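Local atomic coordinates of single-stranded-DNA-specific exonuclease RecJ (Thermus thermophilus, PDB entry 2ZXR), a protein that degrades single-stranded DNA in the 5' to 3' direction, using divalent metal ions, and shows no detectable activity on single-stranded RNA. Residues A329-P337 with E404-E415; A549-Y560 with F577-W588. One frame throughout, in Å; residues are numbered along the deposited sequence.

How the contacts relate
The two contacts lie in different domains and follow one another along the chain. Contact 1 closes before contact 2 opens. Their centres are about 64 Å apart, and their nearest atoms about 40 Å. Contact 1 packs helix 407-419 on strand 332-335, an outermost strand of the mixed sheet in the DHHA1 domain. Contact 2 lies in the C-terminal domain, on the parallel sheet that holds strands 558-560, 578-579 and 587-588. The OB domain lies between them along the chain. Both contacts lie away from the metal site; each joins parts of its own domain within the monomer.

Contact 1. Residues A329-P337 with E404-E415; sequences AKAIVLLDP and EALFPAFKARVE
Val-333, Phe-407 and Leu-335 carry this contact, which contains no hydrogen bond between the two segments. The Phe-407 ring stands between the helix and the strand. CB of Leu-335 sits over the centre of one ring face, 3.6 Å from the centroid and 9° off the normal, a CH-pi contact. At the ring edge, CZ of Phe-407 comes 3.5 Å from the carbonyl O of Val-333. With chi1 at -177°, the CB-CG bond of Phe-407 points away from its own N, and the ring reaches from the helix to the strand.

Val-333 spreads its two methyls along the helix. CG1 meets CE1 of Phe-407 at 3.7 Å and also reaches CD2 of Phe-410. CG2 turns to Val-414, where its 3.4 Å approach to CG2 of that residue is tight. CG of Lys-411 packs on CB of Val-333. The amine of Lys-411 bends away to a salt bridge with Glu-415, NZ to OE2 2.6 Å.

At the other end, CD1 of Leu-335 lies 3.7 Å from CD of Glu-404. OE2 of that carboxylate is held by the backbone N of Gly-365. Val-362 of the next strand, 359-363, also touches Leu-335, Glu-404 and Phe-407.

The axes of strand 332-335 and helix segment 407-415 run nearly antiparallel, at 169°, and approach to 8.9 Å. This is helix-on-sheet packing, with the helix laid on an outermost strand of the five-stranded mixed sheet of the DHHA1 domain.

Contact 2. Residues A549-Y560 with F577-W588; sequences ALARARLGEGVY and FRLLPPEEAGLW
Val-559 is bonded through its backbone N and O to Arg-578 and Leu-580, at and just past the short, weakly bonded strand 578-579. The N donates to Arg-578 O at 2.8 Å, almost straight at 173°. The O accepts from Leu-580 N at 2.7 Å. On the other side of 558-560, Tyr-560 N bonds to Leu-587 O at 3.0 Å. Strand 558-560 thus lies between two parallel neighbours. With helix 566-573 and strand 578-579 it forms a beta-alpha-beta unit.

Waters add further links. One accepts from Arg-578 N and donates to Ala-553 O and Glu-557 O. Another joins Gly-558 O to Gly-586 N. Gly-556, with positive phi, follows the helix in a Schellman motif. Past that turn, Glu-557 is gripped side-on by NE and NH1 of Arg-552, whose NH1 also bridges to Glu-602. OE2 of Glu-557 rests near CB of Leu-587.

Packing differs on the two faces of the sheet. On the face of Val-559 and Leu-587, the two side chains lie side by side. Their CG1 and CD2, respectively, are tight at 3.2 Å. Phe-577 packs against the helix, with CB of Ala-553 over its ring face, 3.7 Å from the centroid.

On the face of Tyr-560 and Trp-588, the tyrosine edge meets the indole face in a T-shaped pair, planes at 71°. Chi1 of Tyr-560 (162°) turns its ring away from its own N, toward Trp-588 and Pro-582. Trp-588 NE1 bonds to Pro-582 O in the carbonyl plane. The same proline places its CB over the centre of the Tyr-560 ring, 3.8 Å from the centroid.

Contact 1. Residues A329-P337 with E404-E415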
# COMPACT_ATOMS: atom_id res chain seq x y z
N ALA A 329 -18.02 -18.95 6.32
CA ALA A 329 -17.15 -20.11 6.52
C ALA A 329 -15.79 -19.59 6.94
O ALA A 329 -15.35 -18.54 6.49
CB ALA A 329 -17.04 -20.92 5.23
N LYS A 330 -15.10 -20.33 7.80
CA LYS A 330 -13.80 -19.90 8.25
C LYS A 330 -12.77 -20.05 7.13
O LYS A 330 -11.70 -19.44 7.18
CB LYS A 330 -13.37 -20.71 9.48
CG LYS A 330 -13.74 -20.08 10.84
CD LYS A 330 -15.19 -19.60 10.91
CE LYS A 330 -15.49 -18.96 12.28
NZ LYS A 330 -16.55 -17.90 12.17
N ALA A 331 -13.10 -20.85 6.13
CA ALA A 331 -12.21 -21.07 5.00
C ALA A 331 -13.04 -21.46 3.80
O ALA A 331 -13.98 -22.22 3.93
CB ALA A 331 -11.20 -22.16 5.32
N ILE A 332 -12.71 -20.90 2.64
CA ILE A 332 -13.41 -21.21 1.41
C ILE A 332 -12.54 -22.24 0.69
O ILE A 332 -11.35 -22.01 0.42
CB ILE A 332 -13.62 -19.92 0.60
CG1 ILE A 332 -14.50 -18.99 1.44
CG2 ILE A 332 -14.31 -20.22 -0.71
CD1 ILE A 332 -14.81 -17.68 0.76
N VAL A 333 -13.13 -23.41 0.41
CA VAL A 333 -12.40 -24.50 -0.21
C VAL A 333 -13.22 -25.00 -1.36
O VAL A 333 -14.28 -25.59 -1.19
CB VAL A 333 -12.12 -25.63 0.83
CG1 VAL A 333 -11.11 -26.64 0.28
CG2 VAL A 333 -11.60 -25.02 2.12
N LEU A 334 -12.72 -24.76 -2.57
CA LEU A 334 -13.47 -25.16 -3.75
C LEU A 334 -12.65 -26.00 -4.70
O LEU A 334 -11.43 -25.89 -4.78
CB LEU A 334 -13.99 -23.90 -4.44
CG LEU A 334 -14.68 -22.96 -3.44
CD1 LEU A 334 -14.90 -21.57 -4.07
CD2 LEU A 334 -16.02 -23.57 -3.02
N LEU A 335 -13.38 -26.84 -5.42
CA LEU A 335 -12.82 -27.76 -6.38
C LEU A 335 -13.39 -27.44 -7.74
O LEU A 335 -14.60 -27.26 -7.87
CB LEU A 335 -13.22 -29.20 -6.01
CG LEU A 335 -12.89 -30.31 -7.01
CD1 LEU A 335 -11.35 -30.48 -7.11
CD2 LEU A 335 -13.53 -31.64 -6.57
N ASP A 336 -12.53 -27.35 -8.75
CA ASP A 336 -12.97 -27.09 -10.11
C ASP A 336 -12.12 -28.01 -10.96
O ASP A 336 -11.07 -27.62 -11.50
CB ASP A 336 -12.77 -25.62 -10.47
CG ASP A 336 -13.25 -25.30 -11.87
OD1 ASP A 336 -13.93 -26.15 -12.47
OD2 ASP A 336 -12.94 -24.20 -12.37
N PRO A 337 -12.56 -29.28 -11.09
CA PRO A 337 -11.91 -30.36 -11.83
C PRO A 337 -11.15 -29.98 -13.09
O PRO A 337 -10.00 -30.36 -13.25
CB PRO A 337 -13.06 -31.31 -12.12
CG PRO A 337 -13.94 -31.14 -10.91
CD PRO A 337 -13.96 -29.64 -10.81
N GLU A 404 -7.53 -35.36 -6.29
CA GLU A 404 -8.83 -34.74 -6.04
C GLU A 404 -9.82 -35.62 -5.27
O GLU A 404 -10.80 -35.12 -4.72
CB GLU A 404 -9.45 -34.28 -7.36
CG GLU A 404 -8.62 -33.21 -8.05
CD GLU A 404 -9.29 -32.68 -9.33
OE1 GLU A 404 -10.26 -33.30 -9.81
OE2 GLU A 404 -8.83 -31.63 -9.85
N ALA A 405 -9.56 -36.92 -5.21
CA ALA A 405 -10.48 -37.83 -4.50
C ALA A 405 -10.45 -37.53 -3.01
O ALA A 405 -11.41 -37.80 -2.30
CB ALA A 405 -10.09 -39.31 -4.74
N LEU A 406 -9.35 -36.94 -2.55
CA LEU A 406 -9.18 -36.59 -1.15
C LEU A 406 -9.70 -35.18 -0.81
O LEU A 406 -9.52 -34.71 0.32
CB LEU A 406 -7.70 -36.68 -0.78
CG LEU A 406 -7.10 -38.08 -0.85
CD1 LEU A 406 -5.60 -38.03 -0.56
CD2 LEU A 406 -7.85 -38.98 0.17
N PHE A 407 -10.34 -34.52 -1.77
CA PHE A 407 -10.84 -33.17 -1.54
C PHE A 407 -11.78 -33.01 -0.33
O PHE A 407 -11.58 -32.11 0.50
CB PHE A 407 -11.54 -32.64 -2.81
CG PHE A 407 -12.02 -31.21 -2.69
CD1 PHE A 407 -11.11 -30.15 -2.76
CD2 PHE A 407 -13.37 -30.94 -2.47
CE1 PHE A 407 -11.56 -28.81 -2.63
CE2 PHE A 407 -13.83 -29.61 -2.34
CZ PHE A 407 -12.92 -28.54 -2.41
N PRO A 408 -12.84 -33.84 -0.23
CA PRO A 408 -13.69 -33.63 0.96
C PRO A 408 -12.92 -33.71 2.28
O PRO A 408 -13.17 -32.92 3.20
CB PRO A 408 -14.75 -34.72 0.83
CG PRO A 408 -14.90 -34.88 -0.71
CD PRO A 408 -13.42 -34.83 -1.15
N ALA A 409 -11.97 -34.62 2.37
CA ALA A 409 -11.19 -34.79 3.59
C ALA A 409 -10.30 -33.58 3.82
O ALA A 409 -10.12 -33.10 4.95
CB ALA A 409 -10.35 -36.06 3.50
N PHE A 410 -9.73 -33.09 2.72
CA PHE A 410 -8.85 -31.92 2.75
C PHE A 410 -9.65 -30.72 3.24
O PHE A 410 -9.19 -29.95 4.08
CB PHE A 410 -8.32 -31.64 1.35
CG PHE A 410 -7.52 -30.36 1.25
CD1 PHE A 410 -6.23 -30.27 1.78
CD2 PHE A 410 -8.08 -29.23 0.64
CE1 PHE A 410 -5.51 -29.08 1.69
CE2 PHE A 410 -7.36 -28.04 0.55
CZ PHE A 410 -6.08 -27.96 1.07
N LYS A 411 -10.86 -30.58 2.71
CA LYS A 411 -11.73 -29.47 3.08
C LYS A 411 -12.07 -29.41 4.57
O LYS A 411 -11.92 -28.36 5.19
CB LYS A 411 -13.02 -29.52 2.26
CG LYS A 411 -14.07 -28.46 2.60
CD LYS A 411 -15.21 -28.57 1.60
CE LYS A 411 -16.11 -27.35 1.58
NZ LYS A 411 -17.19 -27.34 2.62
N ALA A 412 -12.52 -30.53 5.14
CA ALA A 412 -12.89 -30.53 6.56
C ALA A 412 -11.69 -30.15 7.40
O ALA A 412 -11.80 -29.39 8.37
CB ALA A 412 -13.43 -31.91 6.98
N ARG A 413 -10.55 -30.70 7.03
CA ARG A 413 -9.31 -30.45 7.72
C ARG A 413 -8.93 -28.96 7.72
O ARG A 413 -8.69 -28.36 8.79
CB ARG A 413 -8.20 -31.25 7.05
CG ARG A 413 -6.93 -31.29 7.85
CD ARG A 413 -7.12 -32.27 9.00
NE ARG A 413 -7.16 -33.63 8.50
CZ ARG A 413 -6.08 -34.35 8.20
NH1 ARG A 413 -4.87 -33.83 8.35
NH2 ARG A 413 -6.21 -35.58 7.73
N VAL A 414 -8.87 -28.34 6.55
CA VAL A 414 -8.48 -26.93 6.55
C VAL A 414 -9.54 -26.07 7.19
O VAL A 414 -9.21 -25.08 7.84
CB VAL A 414 -8.09 -26.41 5.13
CG1 VAL A 414 -6.95 -27.25 4.58
CG2 VAL A 414 -9.26 -26.39 4.22
N GLU A 415 -10.81 -26.43 7.04
CA GLU A 415 -11.88 -25.66 7.67
C GLU A 415 -11.70 -25.68 9.19
O GLU A 415 -11.97 -24.68 9.87
CB GLU A 415 -13.25 -26.25 7.35
CG GLU A 415 -13.72 -26.06 5.93
CD GLU A 415 -15.08 -26.73 5.68
OE1 GLU A 415 -15.56 -27.46 6.57
OE2 GLU A 415 -15.67 -26.54 4.61

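Contact 2. Residues A549-Y560 with F577-W588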
# COMPACT_ATOMS: atom_id res chain seq x y z
N ALA A 549 -23.14 20.52 29.34
CA ALA A 549 -22.18 21.12 30.25
C ALA A 549 -22.76 22.31 31.03
O ALA A 549 -22.52 22.44 32.23
CB ALA A 549 -20.92 21.57 29.48
N LEU A 550 -23.49 23.17 30.33
CA LEU A 550 -24.07 24.35 30.95
C LEU A 550 -25.13 23.99 31.97
O LEU A 550 -25.25 24.65 32.99
CB LEU A 550 -24.64 25.30 29.88
CG LEU A 550 -23.56 25.99 29.02
CD1 LEU A 550 -24.20 26.70 27.84
CD2 LEU A 550 -22.74 26.96 29.87
N ALA A 551 -25.89 22.93 31.70
CA ALA A 551 -26.92 22.49 32.64
C ALA A 551 -26.26 22.10 33.96
O ALA A 551 -26.70 22.50 35.03
CB ALA A 551 -27.71 21.30 32.07
N ARG A 552 -25.17 21.33 33.88
CA ARG A 552 -24.47 20.89 35.08
C ARG A 552 -23.80 22.05 35.80
O ARG A 552 -23.74 22.07 37.03
CB ARG A 552 -23.47 19.80 34.72
CG ARG A 552 -24.17 18.49 34.38
CD ARG A 552 -23.30 17.46 33.62
NE ARG A 552 -22.05 17.13 34.30
CZ ARG A 552 -21.20 16.17 33.91
NH1 ARG A 552 -20.08 15.96 34.60
NH2 ARG A 552 -21.46 15.42 32.84
N ALA A 553 -23.32 23.03 35.05
CA ALA A 553 -22.67 24.17 35.66
C ALA A 553 -23.70 25.03 36.41
O ALA A 553 -23.39 25.63 37.42
CB ALA A 553 -21.97 25.01 34.60
N ARG A 554 -24.92 25.10 35.90
CA ARG A 554 -25.94 25.90 36.55
C ARG A 554 -26.43 25.21 37.81
O ARG A 554 -26.91 25.87 38.73
CB ARG A 554 -27.09 26.17 35.58
CG ARG A 554 -26.69 27.22 34.54
CD ARG A 554 -27.85 27.69 33.70
NE ARG A 554 -28.30 26.66 32.78
CZ ARG A 554 -28.19 26.73 31.46
NH1 ARG A 554 -27.62 27.79 30.89
NH2 ARG A 554 -28.64 25.73 30.70
N LEU A 555 -26.26 23.89 37.84
CA LEU A 555 -26.63 23.05 38.96
C LEU A 555 -25.56 23.13 40.06
O LEU A 555 -25.75 22.60 41.16
CB LEU A 555 -26.81 21.60 38.48
CG LEU A 555 -28.21 21.00 38.26
CD1 LEU A 555 -29.24 22.05 37.92
CD2 LEU A 555 -28.14 19.96 37.18
N GLY A 556 -24.43 23.77 39.77
CA GLY A 556 -23.39 23.90 40.77
C GLY A 556 -22.15 23.02 40.67
O GLY A 556 -21.34 23.00 41.58
N GLU A 557 -21.99 22.29 39.56
CA GLU A 557 -20.82 21.44 39.39
C GLU A 557 -19.55 22.31 39.34
O GLU A 557 -19.54 23.37 38.71
CB GLU A 557 -20.95 20.61 38.11
CG GLU A 557 -19.86 19.53 37.94
CD GLU A 557 -20.21 18.48 36.87
OE1 GLU A 557 -21.41 18.18 36.67
OE2 GLU A 557 -19.27 17.93 36.26
N GLY A 558 -18.50 21.89 40.03
CA GLY A 558 -17.26 22.64 39.98
C GLY A 558 -16.86 22.73 38.52
O GLY A 558 -16.79 21.70 37.84
N VAL A 559 -16.62 23.95 38.03
CA VAL A 559 -16.27 24.17 36.64
C VAL A 559 -15.19 25.19 36.33
O VAL A 559 -15.00 26.18 37.06
CB VAL A 559 -17.50 24.58 35.82
CG1 VAL A 559 -18.55 23.51 35.93
CG2 VAL A 559 -18.04 25.91 36.31
N TYR A 560 -14.51 24.96 35.21
CA TYR A 560 -13.47 25.83 34.73
C TYR A 560 -13.87 26.51 33.43
O TYR A 560 -14.34 25.85 32.50
CB TYR A 560 -12.17 25.04 34.54
CG TYR A 560 -11.13 25.72 33.66
CD1 TYR A 560 -10.87 25.23 32.37
CD2 TYR A 560 -10.42 26.84 34.11
CE1 TYR A 560 -9.91 25.84 31.55
CE2 TYR A 560 -9.46 27.46 33.29
CZ TYR A 560 -9.21 26.95 32.01
OH TYR A 560 -8.27 27.52 31.18
N PHE A 577 -21.75 30.26 38.73
CA PHE A 577 -21.07 28.98 38.54
C PHE A 577 -20.02 28.81 39.63
O PHE A 577 -19.46 29.79 40.12
CB PHE A 577 -20.34 28.90 37.19
CG PHE A 577 -21.26 28.79 36.00
CD1 PHE A 577 -20.73 28.49 34.74
CD2 PHE A 577 -22.63 28.97 36.12
CE1 PHE A 577 -21.55 28.36 33.63
CE2 PHE A 577 -23.47 28.85 35.02
CZ PHE A 577 -22.93 28.54 33.77
N ARG A 578 -19.77 27.56 40.01
CA ARG A 578 -18.76 27.26 41.00
C ARG A 578 -17.42 27.17 40.22
O ARG A 578 -16.94 26.08 39.89
CB ARG A 578 -19.08 25.93 41.71
CG ARG A 578 -18.10 25.54 42.81
CD ARG A 578 -18.35 24.14 43.42
NE ARG A 578 -17.17 23.70 44.15
CZ ARG A 578 -16.75 22.44 44.25
NH1 ARG A 578 -15.64 22.18 44.94
NH2 ARG A 578 -17.40 21.44 43.66
N LEU A 579 -16.86 28.34 39.92
CA LEU A 579 -15.59 28.46 39.19
C LEU A 579 -14.38 27.91 39.91
O LEU A 579 -14.16 28.19 41.09
CB LEU A 579 -15.31 29.91 38.84
CG LEU A 579 -16.11 30.48 37.67
CD1 LEU A 579 -15.86 29.62 36.44
CD2 LEU A 579 -17.60 30.52 38.02
N LEU A 580 -13.59 27.13 39.17
CA LEU A 580 -12.39 26.50 39.70
C LEU A 580 -11.28 26.48 38.65
O LEU A 580 -11.52 26.67 37.45
CB LEU A 580 -12.70 25.05 40.12
CG LEU A 580 -13.62 24.73 41.30
CD1 LEU A 580 -13.94 23.24 41.26
CD2 LEU A 580 -12.94 25.08 42.65
N PRO A 581 -10.03 26.26 39.09
CA PRO A 581 -8.90 26.20 38.16
C PRO A 581 -8.98 24.81 37.53
O PRO A 581 -9.38 23.84 38.19
CB PRO A 581 -7.70 26.38 39.07
CG PRO A 581 -8.14 25.67 40.32
CD PRO A 581 -9.57 26.16 40.49
N PRO A 582 -8.58 24.68 36.25
CA PRO A 582 -8.61 23.42 35.50
C PRO A 582 -8.08 22.16 36.20
O PRO A 582 -8.65 21.08 36.07
CB PRO A 582 -7.84 23.75 34.23
CG PRO A 582 -6.85 24.82 34.71
CD PRO A 582 -7.74 25.68 35.56
N GLU A 583 -7.00 22.30 36.95
CA GLU A 583 -6.43 21.14 37.64
C GLU A 583 -7.37 20.63 38.75
O GLU A 583 -7.16 19.54 39.30
CB GLU A 583 -5.05 21.48 38.23
CG GLU A 583 -5.11 22.53 39.33
CD GLU A 583 -5.05 23.95 38.81
OE1 GLU A 583 -5.37 24.19 37.62
OE2 GLU A 583 -4.68 24.85 39.61
N GLU A 584 -8.40 21.39 39.11
CA GLU A 584 -9.29 20.86 40.12
C GLU A 584 -10.75 20.69 39.65
O GLU A 584 -11.48 19.90 40.24
CB GLU A 584 -9.20 21.65 41.44
CG GLU A 584 -9.78 23.02 41.47
CD GLU A 584 -9.29 23.80 42.70
OE1 GLU A 584 -10.03 24.68 43.20
OE2 GLU A 584 -8.15 23.53 43.15
N ALA A 585 -11.15 21.40 38.61
CA ALA A 585 -12.51 21.23 38.09
C ALA A 585 -12.58 19.95 37.22
O ALA A 585 -11.73 19.72 36.36
CB ALA A 585 -12.88 22.42 37.25
N GLY A 586 -13.61 19.14 37.43
CA GLY A 586 -13.79 17.96 36.61
C GLY A 586 -14.60 18.28 35.35
O GLY A 586 -14.87 17.40 34.52
N LEU A 587 -15.00 19.55 35.19
CA LEU A 587 -15.78 19.97 34.02
C LEU A 587 -15.18 21.23 33.42
O LEU A 587 -14.94 22.20 34.14
CB LEU A 587 -17.23 20.26 34.42
CG LEU A 587 -18.13 20.68 33.26
CD1 LEU A 587 -18.41 19.44 32.39
CD2 LEU A 587 -19.43 21.29 33.78
N TRP A 588 -14.94 21.24 32.11
CA TRP A 588 -14.34 22.42 31.47
C TRP A 588 -15.25 22.96 30.40
O TRP A 588 -15.93 22.21 29.70
CB TRP A 588 -12.98 22.07 30.82
CG TRP A 588 -11.86 21.61 31.75
CD1 TRP A 588 -11.86 21.60 33.12
CD2 TRP A 588 -10.56 21.13 31.36
NE1 TRP A 588 -10.64 21.16 33.61
CE2 TRP A 588 -9.83 20.86 32.54
CE3 TRP A 588 -9.94 20.91 30.12
CZ2 TRP A 588 -8.51 20.38 32.52
CZ3 TRP A 588 -8.63 20.43 30.10
CH2 TRP A 588 -7.93 20.17 31.29
O HOH W 1 -21.20 25.56 38.61
O HOH W 2 -19.88 20.98 43.32
O HOH W 3 -16.14 19.39 38.93